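Long-range contact in EscN (Escherichia coli O127:H6, PDB 2OBL), which belongs to the P-loop NTPase proteins of bacterial type III secretion systems, relatives of the ATP synthase alpha and beta subunits: residues A95-E107 with G159-Y172. The protein carries 1 engineered substitution. Residues are numbered along the deposited sequence; the frame is centred on the assembly and turned at random.
Sequences ASADIIVLALIGE and GKNVLLMMDSVTRY. With IMD (imidazole), chain D.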
loop_
_atom_site.group_PDB
_atom_site.type_symbol
_atom_site.label_atom_id
_atom_site.label_comp_id
_atom_site.label_asym_id
_atom_site.label_seq_id
_atom_site.Cartn_x
_atom_site.Cartn_y
_atom_site.Cartn_z
ATOM N N ALA A 95 1.596 10.319 4.282
ATOM C CA ALA A 95 1.400 10.462 2.832
ATOM C C ALA A 95 0.894 11.838 2.412
ATOM O O ALA A 95 0.127 12.494 3.137
ATOM C CB ALA A 95 0.479 9.369 2.287
ATOM N N SER A 96 1.322 12.274 1.230
ATOM C CA SER A 96 0.837 13.538 0.672
ATOM C C SER A 96 -0.494 13.347 -0.050
ATOM O O SER A 96 -0.578 13.462 -1.271
ATOM C CB SER A 96 1.876 14.158 -0.258
ATOM O OG SER A 96 2.959 14.680 0.495
ATOM N N ALA A 97 -1.534 13.050 0.717
ATOM C CA ALA A 97 -2.861 12.833 0.168
ATOM C C ALA A 97 -3.824 13.801 0.832
ATOM O O ALA A 97 -3.702 14.078 2.022
ATOM C CB ALA A 97 -3.310 11.400 0.422
ATOM N N ASP A 98 -4.766 14.319 0.052
ATOM C CA ASP A 98 -5.785 15.243 0.558
ATOM C C ASP A 98 -6.836 14.461 1.338
ATOM O O ASP A 98 -7.390 14.937 2.333
ATOM C CB ASP A 98 -6.477 15.943 -0.614
ATOM C CG ASP A 98 -5.545 16.838 -1.404
ATOM O OD1 ASP A 98 -4.584 17.378 -0.816
ATOM O OD2 ASP A 98 -5.781 17.007 -2.618
ATOM N N ILE A 99 -7.110 13.259 0.848
ATOM C CA ILE A 99 -8.157 12.392 1.381
ATOM C C ILE A 99 -7.670 10.954 1.341
ATOM O O ILE A 99 -7.090 10.526 0.350
ATOM C CB ILE A 99 -9.408 12.457 0.485
ATOM C CG1 ILE A 99 -9.932 13.896 0.370
ATOM C CG2 ILE A 99 -10.493 11.506 0.992
ATOM C CD1 ILE A 99 -10.700 14.354 1.578
ATOM N N ILE A 100 -7.916 10.212 2.413
ATOM C CA ILE A 100 -7.587 8.793 2.451
ATOM C C ILE A 100 -8.874 7.994 2.561
ATOM O O ILE A 100 -9.707 8.251 3.431
ATOM C CB ILE A 100 -6.667 8.433 3.649
ATOM C CG1 ILE A 100 -5.383 9.265 3.615
ATOM C CG2 ILE A 100 -6.320 6.948 3.618
ATOM C CD1 ILE A 100 -4.626 9.223 4.930
ATOM N N VAL A 101 -9.046 7.037 1.654
ATOM C CA VAL A 101 -10.151 6.118 1.756
ATOM C C VAL A 101 -9.570 4.754 2.075
ATOM O O VAL A 101 -8.821 4.192 1.278
ATOM C CB VAL A 101 -10.978 6.071 0.458
ATOM C CG1 VAL A 101 -12.106 5.066 0.573
ATOM C CG2 VAL A 101 -11.507 7.466 0.122
ATOM N N LEU A 102 -9.924 4.245 3.249
ATOM C CA LEU A 102 -9.432 2.968 3.741
ATOM C C LEU A 102 -10.515 1.915 3.616
ATOM O O LEU A 102 -11.691 2.177 3.905
ATOM C CB LEU A 102 -9.020 3.102 5.206
ATOM C CG LEU A 102 -7.598 3.571 5.490
ATOM C CD1 LEU A 102 -7.483 4.165 6.874
ATOM C CD2 LEU A 102 -6.641 2.387 5.361
ATOM N N ALA A 103 -10.126 0.737 3.143
ATOM C CA ALA A 103 -10.997 -0.406 3.159
ATOM C C ALA A 103 -10.315 -1.436 4.030
ATOM O O ALA A 103 -9.237 -1.959 3.677
ATOM C CB ALA A 103 -11.230 -0.945 1.764
ATOM N N LEU A 104 -10.908 -1.684 5.194
ATOM C CA LEU A 104 -10.384 -2.675 6.129
ATOM C C LEU A 104 -11.296 -3.893 6.106
ATOM O O LEU A 104 -12.398 -3.883 6.679
ATOM C CB LEU A 104 -10.303 -2.086 7.536
ATOM C CG LEU A 104 -9.526 -0.773 7.674
ATOM C CD1 LEU A 104 -9.528 -0.307 9.120
ATOM C CD2 LEU A 104 -8.111 -0.960 7.173
ATOM N N ILE A 105 -10.834 -4.933 5.426
ATOM C CA ILE A 105 -11.676 -6.065 5.074
ATOM C C ILE A 105 -11.222 -7.385 5.703
ATOM O O ILE A 105 -10.075 -7.820 5.542
ATOM C CB ILE A 105 -11.723 -6.248 3.521
ATOM C CG1 ILE A 105 -12.169 -4.938 2.824
ATOM C CG2 ILE A 105 -12.579 -7.479 3.146
ATOM C CD1 ILE A 105 -12.176 -5.012 1.291
ATOM N N GLY A 106 -12.134 -8.027 6.418
ATOM C CA GLY A 106 -11.985 -9.440 6.768
ATOM C C GLY A 106 -11.228 -9.787 8.038
ATOM O O GLY A 106 -11.023 -10.968 8.334
ATOM N N GLU A 107 -10.794 -8.775 8.783
ATOM C CA GLU A 107 -10.108 -9.036 10.061
ATOM C C GLU A 107 -11.093 -8.953 11.222
ATOM O O GLU A 107 -12.242 -8.551 11.045
ATOM C CB GLU A 107 -8.929 -8.070 10.290
ATOM C CG GLU A 107 -7.944 -7.939 9.128
ATOM C CD GLU A 107 -7.005 -9.113 8.969
ATOM O OE1 GLU A 107 -6.796 -9.866 9.950
ATOM O OE2 GLU A 107 -6.463 -9.282 7.843
ATOM N N GLY A 159 -11.511 17.123 -7.099
ATOM C CA GLY A 159 -10.172 17.645 -7.346
ATOM C C GLY A 159 -9.159 17.244 -6.285
ATOM O O GLY A 159 -8.049 17.784 -6.247
ATOM N N LYS A 160 -9.534 16.303 -5.421
ATOM C CA LYS A 160 -8.659 15.868 -4.338
ATOM C C LYS A 160 -7.663 14.824 -4.827
ATOM O O LYS A 160 -7.987 13.996 -5.671
ATOM C CB LYS A 160 -9.475 15.268 -3.185
ATOM C CG LYS A 160 -10.574 16.185 -2.640
ATOM C CD LYS A 160 -9.996 17.438 -2.007
ATOM C CE LYS A 160 -11.095 18.296 -1.388
ATOM N NZ LYS A 160 -10.536 19.576 -0.865
ATOM N N ASN A 161 -6.445 14.882 -4.306
ATOM C CA ASN A 161 -5.524 13.786 -4.509
ATOM C C ASN A 161 -5.801 12.750 -3.446
ATOM O O ASN A 161 -5.522 12.967 -2.261
ATOM C CB ASN A 161 -4.074 14.249 -4.486
ATOM C CG ASN A 161 -3.630 14.807 -5.828
ATOM O OD1 ASN A 161 -4.235 14.522 -6.872
ATOM N ND2 ASN A 161 -2.568 15.608 -5.811
ATOM N N VAL A 162 -6.383 11.638 -3.884
ATOM C CA VAL A 162 -6.894 10.616 -2.980
ATOM C C VAL A 162 -5.915 9.445 -2.841
ATOM O O VAL A 162 -5.312 9.011 -3.813
ATOM C CB VAL A 162 -8.245 10.082 -3.482
ATOM C CG1 VAL A 162 -8.803 9.021 -2.530
ATOM C CG2 VAL A 162 -9.249 11.239 -3.668
ATOM N N LEU A 163 -5.748 8.961 -1.621
ATOM C CA LEU A 163 -5.063 7.685 -1.395
ATOM C C LEU A 163 -6.107 6.640 -1.043
ATOM O O LEU A 163 -6.789 6.755 -0.022
ATOM C CB LEU A 163 -4.034 7.797 -0.266
ATOM C CG LEU A 163 -3.410 6.474 0.195
ATOM C CD1 LEU A 163 -2.716 5.769 -0.960
ATOM C CD2 LEU A 163 -2.448 6.657 1.382
ATOM N N LEU A 164 -6.249 5.638 -1.905
ATOM C CA LEU A 164 -7.115 4.495 -1.619
ATOM C C LEU A 164 -6.234 3.392 -1.043
ATOM O O LEU A 164 -5.256 2.980 -1.667
ATOM C CB LEU A 164 -7.774 3.998 -2.904
ATOM C CG LEU A 164 -8.568 2.686 -2.817
ATOM C CD1 LEU A 164 -9.771 2.833 -1.855
ATOM C CD2 LEU A 164 -9.040 2.301 -4.219
ATOM N N MET A 165 -6.566 2.920 0.151
ATOM C CA MET A 165 -5.736 1.909 0.783
ATOM C C MET A 165 -6.605 0.724 1.183
ATOM O O MET A 165 -7.488 0.848 2.034
ATOM C CB MET A 165 -4.987 2.486 1.998
ATOM C CG MET A 165 -4.199 1.429 2.775
ATOM S SD MET A 165 -3.276 2.028 4.229
ATOM C CE MET A 165 -1.972 2.990 3.485
ATOM N N MET A 166 -6.362 -0.415 0.551
ATOM C CA MET A 166 -7.217 -1.571 0.735
ATOM C C MET A 166 -6.447 -2.677 1.438
ATOM O O MET A 166 -5.518 -3.248 0.874
ATOM C CB MET A 166 -7.737 -2.069 -0.609
ATOM C CG MET A 166 -8.607 -3.311 -0.440
ATOM S SD MET A 166 -9.265 -3.960 -1.979
ATOM C CE MET A 166 -9.853 -2.463 -2.725
ATOM N N ASP A 167 -6.837 -2.964 2.675
ATOM C CA ASP A 167 -6.197 -3.997 3.479
ATOM C C ASP A 167 -7.307 -5.005 3.799
ATOM O O ASP A 167 -8.035 -4.811 4.776
ATOM C CB ASP A 167 -5.637 -3.357 4.770
ATOM C CG ASP A 167 -4.768 -4.310 5.602
ATOM O OD1 ASP A 167 -4.116 -5.220 5.048
ATOM O OD2 ASP A 167 -4.730 -4.146 6.841
ATOM N N SER A 168 -7.463 -6.064 2.998
ATOM C CA SER A 168 -6.512 -6.492 1.972
ATOM C C SER A 168 -7.232 -6.962 0.720
ATOM O O SER A 168 -8.396 -7.363 0.784
ATOM C CB SER A 168 -5.723 -7.693 2.505
ATOM O OG SER A 168 -6.613 -8.766 2.842
ATOM N N VAL A 169 -6.536 -6.953 -0.414
ATOM C CA VAL A 169 -7.127 -7.527 -1.608
ATOM C C VAL A 169 -7.289 -9.034 -1.399
ATOM O O VAL A 169 -8.200 -9.643 -1.950
ATOM C CB VAL A 169 -6.338 -7.157 -2.894
ATOM C CG1 VAL A 169 -4.966 -7.815 -2.926
ATOM C CG2 VAL A 169 -7.164 -7.515 -4.138
ATOM N N THR A 170 -6.407 -9.624 -0.582
ATOM C CA THR A 170 -6.502 -11.056 -0.271
ATOM C C THR A 170 -7.852 -11.431 0.345
ATOM O O THR A 170 -8.499 -12.389 -0.080
ATOM C CB THR A 170 -5.377 -11.461 0.693
ATOM O OG1 THR A 170 -4.115 -11.225 0.054
ATOM C CG2 THR A 170 -5.510 -12.945 1.088
ATOM N N ARG A 171 -8.280 -10.681 1.356
ATOM C CA ARG A 171 -9.540 -11.018 2.033
ATOM C C ARG A 171 -10.751 -10.558 1.247
ATOM O O ARG A 171 -11.826 -11.183 1.331
ATOM C CB ARG A 171 -9.548 -10.509 3.477
ATOM C CG ARG A 171 -8.518 -11.239 4.347
ATOM C CD ARG A 171 -8.791 -11.042 5.832
ATOM N NE ARG A 171 -7.638 -11.397 6.663
ATOM C CZ ARG A 171 -7.480 -12.579 7.239
ATOM N NH1 ARG A 171 -8.403 -13.521 7.075
ATOM N NH2 ARG A 171 -6.407 -12.815 7.997
ATOM N N TYR A 172 -10.576 -9.507 0.445
ATOM C CA TYR A 172 -11.595 -9.140 -0.522
ATOM C C TYR A 172 -11.840 -10.330 -1.450
ATOM O O TYR A 172 -12.990 -10.694 -1.727
ATOM C CB TYR A 172 -11.175 -7.944 -1.397
ATOM C CG TYR A 172 -11.884 -8.014 -2.730
ATOM C CD1 TYR A 172 -13.205 -7.588 -2.857
ATOM C CD2 TYR A 172 -11.262 -8.562 -3.852
ATOM C CE1 TYR A 172 -13.879 -7.698 -4.053
ATOM C CE2 TYR A 172 -11.929 -8.671 -5.057
ATOM C CZ TYR A 172 -13.246 -8.240 -5.149
ATOM O OH TYR A 172 -13.916 -8.352 -6.343
HETATM N N1 IMD D . -8.877 -4.933 9.049
HETATM C C2 IMD D . -8.137 -4.855 7.922
HETATM N N3 IMD D . -6.913 -4.377 8.263
HETATM C C4 IMD D . -6.884 -4.154 9.602
HETATM C C5 IMD D . -8.131 -4.500 10.098
HETATM O O HOH W 1 -7.365 -8.103 5.488
#
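Strands 99-105 and 161-167 run parallel at 18°, their axes 4.7 Å apart, and backbone hydrogen bonds join them from Asp98 N to Asn161 O at one end through Ile105 N to Asp167 O at the other. Asp98 adds a side-chain bond at the start: its OD2 accepts from Asn161 N at 2.8 Å, nearly straight (172°) but from above the carboxylate plane. On one face, Leu102 lies alongside Met165, Leu102 CD2 reaching Met165 SD at 3.6 Å; on the other, branched Val101 sets CG1 against Leu164 CD1 and CG2 against Val162 CG1, and small Ala103 touches Ala148 of helix 138-156. These are neighbouring strands of the largely parallel core sheet of a P-loop NTPase. Strand 161-167 ends in Asp167, a position consistent with the Walker B aspartate: its OD2 salt-bridges Lys84 of the probable Walker A loop and accepts from imidazole N3 at 2.6 Å. A cis peptide follows, and Ser168 N-caps the next helix, OG accepting from Arg171 N. Arg171, extended from CG to NE, passes Gly106, which has positive phi and no side chain, and its NE forms a salt bridge with Glu107 OE2 at 2.7 Å, from above the carboxylate plane. A water bridges that OE2, Ile105 O and Ser168 OG.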